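Local coordinates for plantazolicin methyltransferase BamL (Bacillus amyloliquefaciens subsp. plantarum, PDB 5DLY), which probably transfers methyl groups from S-adenosylmethionine to an amine of the antibiotic precursor desmethylplantazolicin, and here holds a desmethyl substrate analog together with S-adenosyl-L-homocysteine, at residues P60-D65 and K122-I127; Q153-I158 and H259-K264. All coordinates share one frame; numbering follows the deposited sequence.

Contact 1: residues P60-D65 and K122-I127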
ATOM      1  N   PRO A  60      -2.987  11.033  13.314  1.00 15.67           N
ATOM      2  CA  PRO A  60      -4.013  11.235  12.294  1.00 14.70           C
ATOM      3  C   PRO A  60      -5.415  11.017  12.862  1.00 13.77           C
ATOM      4  O   PRO A  60      -5.582  10.241  13.811  1.00 14.48           O
ATOM      5  CB  PRO A  60      -3.696  10.144  11.269  1.00 14.66           C
ATOM      6  CG  PRO A  60      -2.985   9.088  12.058  1.00 15.19           C
ATOM      7  CD  PRO A  60      -2.135   9.868  13.008  1.00 15.46           C
ATOM      8  N   TYR A  61      -6.409  11.697  12.283  1.00 13.09           N
ATOM      9  CA  TYR A  61      -7.804  11.531  12.692  1.00 12.83           C
ATOM     10  C   TYR A  61      -8.496  10.445  11.876  1.00 11.97           C
ATOM     11  O   TYR A  61      -9.560   9.962  12.252  1.00 12.30           O
ATOM     12  CB  TYR A  61      -8.605  12.826  12.516  1.00 13.18           C
ATOM     13  CG  TYR A  61      -8.216  13.961  13.426  1.00 13.91           C
ATOM     14  CD1 TYR A  61      -7.906  15.209  12.904  1.00 14.03           C
ATOM     15  CD2 TYR A  61      -8.171  13.792  14.809  1.00 14.17           C
ATOM     16  CE1 TYR A  61      -7.554  16.267  13.730  1.00 14.96           C
ATOM     17  CE2 TYR A  61      -7.823  14.846  15.644  1.00 14.61           C
ATOM     18  CZ  TYR A  61      -7.508  16.073  15.093  1.00 14.89           C
ATOM     19  OH  TYR A  61      -7.160  17.123  15.910  1.00 15.98           O
ATOM     20  N   SER A  62      -7.903  10.093  10.736  1.00 11.76           N
ATOM     21  CA  SER A  62      -8.558   9.232   9.764  1.00 11.32           C
ATOM     22  C   SER A  62      -7.533   8.496   8.911  1.00 10.76           C
ATOM     23  O   SER A  62      -6.504   9.072   8.537  1.00 11.32           O
ATOM     24  CB  SER A  62      -9.497  10.056   8.867  1.00 11.42           C
ATOM     25  OG  SER A  62      -8.817  11.149   8.251  1.00 11.17           O
ATOM     26  N   VAL A  63      -7.825   7.230   8.624  1.00 10.60           N
ATOM     27  CA  VAL A  63      -7.051   6.412   7.687  1.00 10.30           C
ATOM     28  C   VAL A  63      -8.023   5.757   6.717  1.00 10.16           C
ATOM     29  O   VAL A  63      -8.994   5.138   7.139  1.00  9.91           O
ATOM     30  CB  VAL A  63      -6.210   5.326   8.397  1.00 10.44           C
ATOM     31  CG1 VAL A  63      -5.479   4.446   7.386  1.00 10.83           C
ATOM     32  CG2 VAL A  63      -5.196   5.963   9.337  1.00 10.96           C
ATOM     33  N   LEU A  64      -7.758   5.939   5.427  1.00  9.95           N
ATOM     34  CA  LEU A  64      -8.478   5.275   4.352  1.00 10.07           C
ATOM     35  C   LEU A  64      -7.564   4.217   3.733  1.00 10.12           C
ATOM     36  O   LEU A  64      -6.490   4.541   3.227  1.00  9.81           O
ATOM     37  CB  LEU A  64      -8.930   6.300   3.304  1.00 10.11           C
ATOM     38  CG  LEU A  64      -9.432   5.762   1.953  1.00 10.44           C
ATOM     39  CD1 LEU A  64     -10.676   4.894   2.124  1.00 10.75           C
ATOM     40  CD2 LEU A  64      -9.698   6.908   0.988  1.00 10.74           C
ATOM     41  N   ASP A  65      -8.003   2.963   3.777  1.00 10.19           N
ATOM     42  CA  ASP A  65      -7.203   1.841   3.296  1.00 10.47           C
ATOM     43  C   ASP A  65      -7.717   1.349   1.948  1.00 10.36           C
ATOM     44  O   ASP A  65      -8.853   0.854   1.831  1.00 10.34           O
ATOM     45  CB  ASP A  65      -7.225   0.710   4.339  1.00 10.77           C
ATOM     46  CG  ASP A  65      -6.208  -0.373   4.054  1.00 11.67           C
ATOM     47  OD1 ASP A  65      -5.182  -0.069   3.417  1.00 12.37           O
ATOM     48  OD2 ASP A  65      -6.426  -1.525   4.475  1.00 12.45           O
ATOM     49  N   LYS A 122     -15.486  13.415   3.766  1.00 17.49           N
ATOM     50  CA  LYS A 122     -14.550  14.059   4.688  1.00 17.31           C
ATOM     51  C   LYS A 122     -13.130  13.780   4.211  1.00 16.19           C
ATOM     52  O   LYS A 122     -12.807  12.648   3.838  1.00 16.16           O
ATOM     53  CB  LYS A 122     -14.727  13.517   6.104  1.00 18.75           C
ATOM     54  CG  LYS A 122     -16.079  13.817   6.722  1.00 20.90           C
ATOM     55  CD  LYS A 122     -16.384  12.863   7.864  1.00 23.20           C
ATOM     56  CE  LYS A 122     -17.762  13.130   8.452  1.00 24.80           C
ATOM     57  NZ  LYS A 122     -17.842  14.447   9.148  1.00 26.52           N
ATOM     58  N   LYS A 123     -12.293  14.813   4.212  1.00 15.10           N
ATOM     59  CA  LYS A 123     -10.905  14.645   3.795  1.00 14.74           C
ATOM     60  C   LYS A 123     -10.166  13.727   4.764  1.00 13.88           C
ATOM     61  O   LYS A 123     -10.486  13.666   5.963  1.00 14.25           O
ATOM     62  CB  LYS A 123     -10.193  15.994   3.657  1.00 15.67           C
ATOM     63  CG  LYS A 123     -10.911  17.001   2.767  1.00 17.37           C
ATOM     64  CD  LYS A 123     -11.047  16.528   1.329  1.00 18.81           C
ATOM     65  CE  LYS A 123     -11.714  17.589   0.458  1.00 20.25           C
ATOM     66  NZ  LYS A 123     -13.150  17.780   0.808  1.00 23.81           N
ATOM     67  N   GLN A 124      -9.178  13.014   4.232  1.00 12.47           N
ATOM     68  CA  GLN A 124      -8.474  11.960   4.958  1.00 11.54           C
ATOM     69  C   GLN A 124      -7.051  12.383   5.287  1.00 11.33           C
ATOM     70  O   GLN A 124      -6.374  13.000   4.457  1.00 11.37           O
ATOM     71  CB  GLN A 124      -8.434  10.686   4.116  1.00 11.00           C
ATOM     72  CG  GLN A 124      -9.812  10.164   3.750  1.00 10.92           C
ATOM     73  CD  GLN A 124     -10.591   9.686   4.964  1.00 10.58           C
ATOM     74  OE1 GLN A 124     -10.238   8.685   5.592  1.00 10.75           O
ATOM     75  NE2 GLN A 124     -11.672  10.400   5.294  1.00 11.21           N
ATOM     76  N   ASP A 125      -6.594  12.037   6.487  1.00 11.16           N
ATOM     77  CA  ASP A 125      -5.242  12.368   6.919  1.00 11.29           C
ATOM     78  C   ASP A 125      -4.212  11.401   6.328  1.00 10.78           C
ATOM     79  O   ASP A 125      -3.103  11.807   5.978  1.00 10.77           O
ATOM     80  CB  ASP A 125      -5.143  12.377   8.450  1.00 11.56           C
ATOM     81  CG  ASP A 125      -5.748  13.626   9.085  1.00 12.17           C
ATOM     82  OD1 ASP A 125      -6.030  14.619   8.376  1.00 12.17           O
ATOM     83  OD2 ASP A 125      -5.940  13.603  10.320  1.00 12.39           O
ATOM     84  N   ILE A 126      -4.584  10.126   6.231  1.00 10.53           N
ATOM     85  CA  ILE A 126      -3.734   9.105   5.623  1.00 10.28           C
ATOM     86  C   ILE A 126      -4.553   8.263   4.668  1.00  9.75           C
ATOM     87  O   ILE A 126      -5.637   7.800   5.016  1.00  9.38           O
ATOM     88  CB  ILE A 126      -3.093   8.185   6.689  1.00 10.90           C
ATOM     89  CG1 ILE A 126      -2.307   9.030   7.708  1.00 12.17           C
ATOM     90  CG2 ILE A 126      -2.223   7.114   6.029  1.00 11.26           C
ATOM     91  CD1 ILE A 126      -1.730   8.246   8.863  1.00 13.37           C
ATOM     92  N   ILE A 127      -4.020   8.083   3.467  1.00  8.89           N
ATOM     93  CA  ILE A 127      -4.556   7.145   2.498  1.00  8.59           C
ATOM     94  C   ILE A 127      -3.458   6.112   2.244  1.00  8.56           C
ATOM     95  O   ILE A 127      -2.333   6.468   1.913  1.00  8.53           O
ATOM     96  CB  ILE A 127      -5.009   7.862   1.202  1.00  8.65           C
ATOM     97  CG1 ILE A 127      -6.052   8.942   1.529  1.00  8.68           C
ATOM     98  CG2 ILE A 127      -5.538   6.848   0.195  1.00  8.50           C
ATOM     99  CD1 ILE A 127      -6.463   9.811   0.352  1.00  8.51           C
TER
HETATM  100  O   HOH W   1      -9.569  13.510   9.037  1.00 21.88           O
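V63 pairs with I126 and L64 with I127 as parallel neighbours, joining strands 62-66 and 124-130 of the Rossmann-like methyltransferase sheet. L64 N reaches I126 O at 2.9 Å, nearly straight at 171°; the bond from I126 N to S62 O is longer, 3.2 Å, and more bent. On one face, CG2 of V63 rests on CB of I126, while I126 CD1 meets the ring of P60, 3.5 Å from its CG. L64 and I127 lie on the reverse face, where L64 CB comes 3.6 Å from OE1 of Q124, whose chain bends at chi2.

Toward the N-terminal end of the pair, side chains take up backbone N-H groups. With chi1 at 54°, S62 OG sits between its own N and carbonyl carbon and accepts D125 N at 3.0 Å; a water bonded to OG donates to K123 O. D125 OD2 takes Y61 N at 2.8 Å on its anti side, 18° out of the carboxylate plane. Farther out, R58 forms a salt bridge with OD2, and S151 OG bonds OD1. Q124 NE2 donates to K122 O at 2.9 Å, the acceptor in the Q124 amide plane but the donor well above the K122 carbonyl plane.

Contact 2: residues Q153-I158 and H259-K264; sequences QSCIYI and HGWIIK
H259 lies beside Y157, its CD2 edge 3.1 Å from Y157 OH in the plane of the imidazole. G260 follows with two backbone bonds, G260 N to I158 O and I158 N to G260 O, both 2.8 Å; its carbonyl oxygen also sits at the edge of the Y157 ring. W261 carries the main side-chain contact. Its six-membered ring forms an offset stack with Y157, centroids 3.9 Å apart and planes at 19°, and Y157 CD1 lies over the indole face. The tyrosine gets there with CG anti to its N (chi1 -178°), while CB adds a CH-pi contact to the same ring. C155 SG touches that ring at its edge, 4.0 Å from CZ3. W261 NE1 is bonded to G219 O, and F51 and F221 also stack on the indole.

Strand 258-265, last in sequence, lies antiparallel between 154-160 and edge strand 209-214, as strand 7 does in the class I methyltransferase order 3-2-1-4-5-7-6. I262 exchanges two backbone bonds with I156, and their side chains lie on the face away from the rings, CD1 atoms 4.0 Å apart; helix 139-148 covers both. Next, I263 CG1 approaches C155 CB. K264 closes the ladder, its N reaching S154 O at 2.9 Å.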
ATOM      1  N   GLN A 153      -3.264  18.432   5.998  1.00 13.73           N
ATOM      2  CA  GLN A 153      -2.061  17.798   6.550  1.00 13.99           C
ATOM      3  C   GLN A 153      -2.200  16.293   6.385  1.00 12.38           C
ATOM      4  O   GLN A 153      -2.850  15.625   7.191  1.00 12.06           O
ATOM      5  CB  GLN A 153      -1.883  18.148   8.027  1.00 16.09           C
ATOM      6  CG  GLN A 153      -1.494  19.600   8.274  1.00 18.82           C
ATOM      7  CD  GLN A 153      -1.324  19.924   9.745  1.00 20.71           C
ATOM      8  OE1 GLN A 153      -2.184  19.606  10.566  1.00 23.15           O
ATOM      9  NE2 GLN A 153      -0.212  20.556  10.085  1.00 22.38           N
ATOM     10  N   SER A 154      -1.583  15.749   5.341  1.00 11.23           N
ATOM     11  CA  SER A 154      -1.906  14.382   4.943  1.00 10.52           C
ATOM     12  C   SER A 154      -0.846  13.740   4.070  1.00 10.50           C
ATOM     13  O   SER A 154       0.032  14.409   3.524  1.00 10.63           O
ATOM     14  CB  SER A 154      -3.235  14.364   4.175  1.00 10.40           C
ATOM     15  OG  SER A 154      -3.113  15.156   3.000  1.00 10.12           O
ATOM     16  N   CYS A 155      -0.973  12.424   3.903  1.00 10.34           N
ATOM     17  CA  CYS A 155      -0.161  11.722   2.924  1.00 10.18           C
ATOM     18  C   CYS A 155      -0.871  10.497   2.376  1.00  9.59           C
ATOM     19  O   CYS A 155      -1.681   9.876   3.069  1.00  9.37           O
ATOM     20  CB  CYS A 155       1.200  11.316   3.507  1.00 10.91           C
ATOM     21  SG  CYS A 155       1.063  10.221   4.928  1.00 13.11           S
ATOM     22  N   ILE A 156      -0.567  10.187   1.118  1.00  8.93           N
ATOM     23  CA  ILE A 156      -0.804   8.857   0.546  1.00  8.59           C
ATOM     24  C   ILE A 156       0.512   8.107   0.674  1.00  8.45           C
ATOM     25  O   ILE A 156       1.547   8.624   0.250  1.00  8.51           O
ATOM     26  CB  ILE A 156      -1.195   8.907  -0.950  1.00  8.71           C
ATOM     27  CG1 ILE A 156      -2.362   9.872  -1.175  1.00  8.89           C
ATOM     28  CG2 ILE A 156      -1.566   7.506  -1.451  1.00  8.70           C
ATOM     29  CD1 ILE A 156      -2.791  10.037  -2.618  1.00  9.21           C
ATOM     30  N   TYR A 157       0.478   6.900   1.233  1.00  8.24           N
ATOM     31  CA  TYR A 157       1.659   6.035   1.285  1.00  8.00           C
ATOM     32  C   TYR A 157       1.386   4.771   0.478  1.00  8.06           C
ATOM     33  O   TYR A 157       0.422   4.056   0.744  1.00  7.88           O
ATOM     34  CB  TYR A 157       2.046   5.710   2.736  1.00  8.17           C
ATOM     35  CG  TYR A 157       3.297   4.861   2.899  1.00  8.14           C
ATOM     36  CD1 TYR A 157       4.427   5.092   2.113  1.00  8.28           C
ATOM     37  CD2 TYR A 157       3.358   3.838   3.859  1.00  8.27           C
ATOM     38  CE1 TYR A 157       5.582   4.323   2.267  1.00  8.29           C
ATOM     39  CE2 TYR A 157       4.507   3.071   4.025  1.00  8.28           C
ATOM     40  CZ  TYR A 157       5.613   3.313   3.212  1.00  8.28           C
ATOM     41  OH  TYR A 157       6.759   2.556   3.354  1.00  8.77           O
ATOM     42  N   ILE A 158       2.244   4.509  -0.505  1.00  8.08           N
ATOM     43  CA  ILE A 158       2.078   3.416  -1.462  1.00  8.26           C
ATOM     44  C   ILE A 158       3.282   2.499  -1.344  1.00  8.56           C
ATOM     45  O   ILE A 158       4.421   2.968  -1.405  1.00  8.79           O
ATOM     46  CB  ILE A 158       2.024   3.953  -2.921  1.00  8.29           C
ATOM     47  CG1 ILE A 158       0.900   4.986  -3.096  1.00  8.41           C
ATOM     48  CG2 ILE A 158       1.849   2.807  -3.919  1.00  8.39           C
ATOM     49  CD1 ILE A 158       0.942   5.748  -4.411  1.00  8.58           C
ATOM     50  N   HIS A 259       8.494   2.280  -2.539  1.00 10.36           N
ATOM     51  CA  HIS A 259       7.842   3.071  -1.496  1.00 10.57           C
ATOM     52  C   HIS A 259       7.607   4.464  -2.044  1.00 10.39           C
ATOM     53  O   HIS A 259       8.549   5.121  -2.480  1.00 10.78           O
ATOM     54  CB  HIS A 259       8.724   3.156  -0.248  1.00 10.99           C
ATOM     55  CG  HIS A 259       9.105   1.825   0.306  1.00 11.35           C
ATOM     56  ND1 HIS A 259      10.120   1.068  -0.233  1.00 12.08           N
ATOM     57  CD2 HIS A 259       8.607   1.108   1.344  1.00 11.74           C
ATOM     58  CE1 HIS A 259      10.225  -0.064   0.438  1.00 12.26           C
ATOM     59  NE2 HIS A 259       9.332  -0.058   1.407  1.00 12.32           N
ATOM     60  N   GLY A 260       6.353   4.907  -2.052  1.00  9.86           N
ATOM     61  CA  GLY A 260       6.007   6.215  -2.613  1.00  9.73           C
ATOM     62  C   GLY A 260       5.143   7.001  -1.657  1.00  9.50           C
ATOM     63  O   GLY A 260       4.267   6.432  -0.997  1.00  9.25           O
ATOM     64  N   TRP A 261       5.422   8.299  -1.549  1.00  9.55           N
ATOM     65  CA  TRP A 261       4.629   9.208  -0.730  1.00  9.55           C
ATOM     66  C   TRP A 261       4.138  10.369  -1.562  1.00  9.59           C
ATOM     67  O   TRP A 261       4.898  10.939  -2.361  1.00  9.60           O
ATOM     68  CB  TRP A 261       5.446   9.794   0.433  1.00  9.75           C
ATOM     69  CG  TRP A 261       6.109   8.796   1.323  1.00  9.83           C
ATOM     70  CD1 TRP A 261       7.261   8.119   1.071  1.00 10.14           C
ATOM     71  CD2 TRP A 261       5.665   8.378   2.618  1.00  9.98           C
ATOM     72  NE1 TRP A 261       7.563   7.286   2.121  1.00 10.06           N
ATOM     73  CE2 TRP A 261       6.606   7.434   3.092  1.00 10.17           C
ATOM     74  CE3 TRP A 261       4.575   8.722   3.436  1.00 10.22           C
ATOM     75  CZ2 TRP A 261       6.476   6.806   4.334  1.00 10.06           C
ATOM     76  CZ3 TRP A 261       4.444   8.095   4.677  1.00 10.04           C
ATOM     77  CH2 TRP A 261       5.392   7.145   5.111  1.00 10.31           C
ATOM     78  N   ILE A 262       2.863  10.703  -1.378  1.00 10.06           N
ATOM     79  CA  ILE A 262       2.279  11.936  -1.881  1.00 10.62           C
ATOM     80  C   ILE A 262       1.870  12.718  -0.634  1.00 11.56           C
ATOM     81  O   ILE A 262       0.993  12.290   0.127  1.00 11.63           O
ATOM     82  CB  ILE A 262       1.093  11.651  -2.827  1.00 10.42           C
ATOM     83  CG1 ILE A 262       1.588  10.988  -4.115  1.00 10.31           C
ATOM     84  CG2 ILE A 262       0.364  12.931  -3.209  1.00 10.52           C
ATOM     85  CD1 ILE A 262       0.518  10.204  -4.850  1.00 10.76           C
ATOM     86  N   ILE A 263       2.538  13.849  -0.411  1.00 12.46           N
ATOM     87  CA  ILE A 263       2.458  14.576   0.857  1.00 13.44           C
ATOM     88  C   ILE A 263       1.803  15.939   0.650  1.00 13.62           C
ATOM     89  O   ILE A 263       2.253  16.720  -0.182  1.00 13.42           O
ATOM     90  CB  ILE A 263       3.870  14.765   1.462  1.00 13.98           C
ATOM     91  CG1 ILE A 263       4.505  13.403   1.763  1.00 14.60           C
ATOM     92  CG2 ILE A 263       3.820  15.625   2.726  1.00 14.69           C
ATOM     93  CD1 ILE A 263       6.009  13.375   1.577  1.00 15.53           C
ATOM     94  N   LYS A 264       0.734  16.205   1.390  1.00 14.56           N
ATOM     95  CA  LYS A 264       0.092  17.517   1.330  1.00 15.99           C
ATOM     96  C   LYS A 264       0.273  18.276   2.642  1.00 17.20           C
ATOM     97  O   LYS A 264      -0.040  17.778   3.730  1.00 16.03           O
ATOM     98  CB  LYS A 264      -1.394  17.417   0.938  1.00 16.31           C
ATOM     99  CG  LYS A 264      -2.062  18.770   0.710  1.00 17.25           C
ATOM    100  CD  LYS A 264      -3.472  18.600   0.176  1.00 17.23           C
ATOM    101  CE  LYS A 264      -4.140  19.946  -0.074  1.00 18.03           C
ATOM    102  NZ  LYS A 264      -5.381  19.780  -0.877  1.00 18.35           N
TER

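Contacts 1 and 2 have centres 11 Å apart in one mixed sheet and come in series along the chain, the first closing before the second opens. Four strands adjacent in the sheet are involved, in the order 62-66, 124-130, 154-160, 258-265: three parallel, then the antiparallel one. Contact 1 hands over to contact 2 through the middle pair, where I127 O and Y157 N probably bond at 2.9 Å and I127 N meets C155 O. Helix 23-56 touches both contacts, through I126 and P60 in one and through Y157 and W261 in the other. The L64 and I158 side chains are each about 10 Å from bound S-adenosyl-L-homocysteine, so both contacts hold together the sheet behind that site.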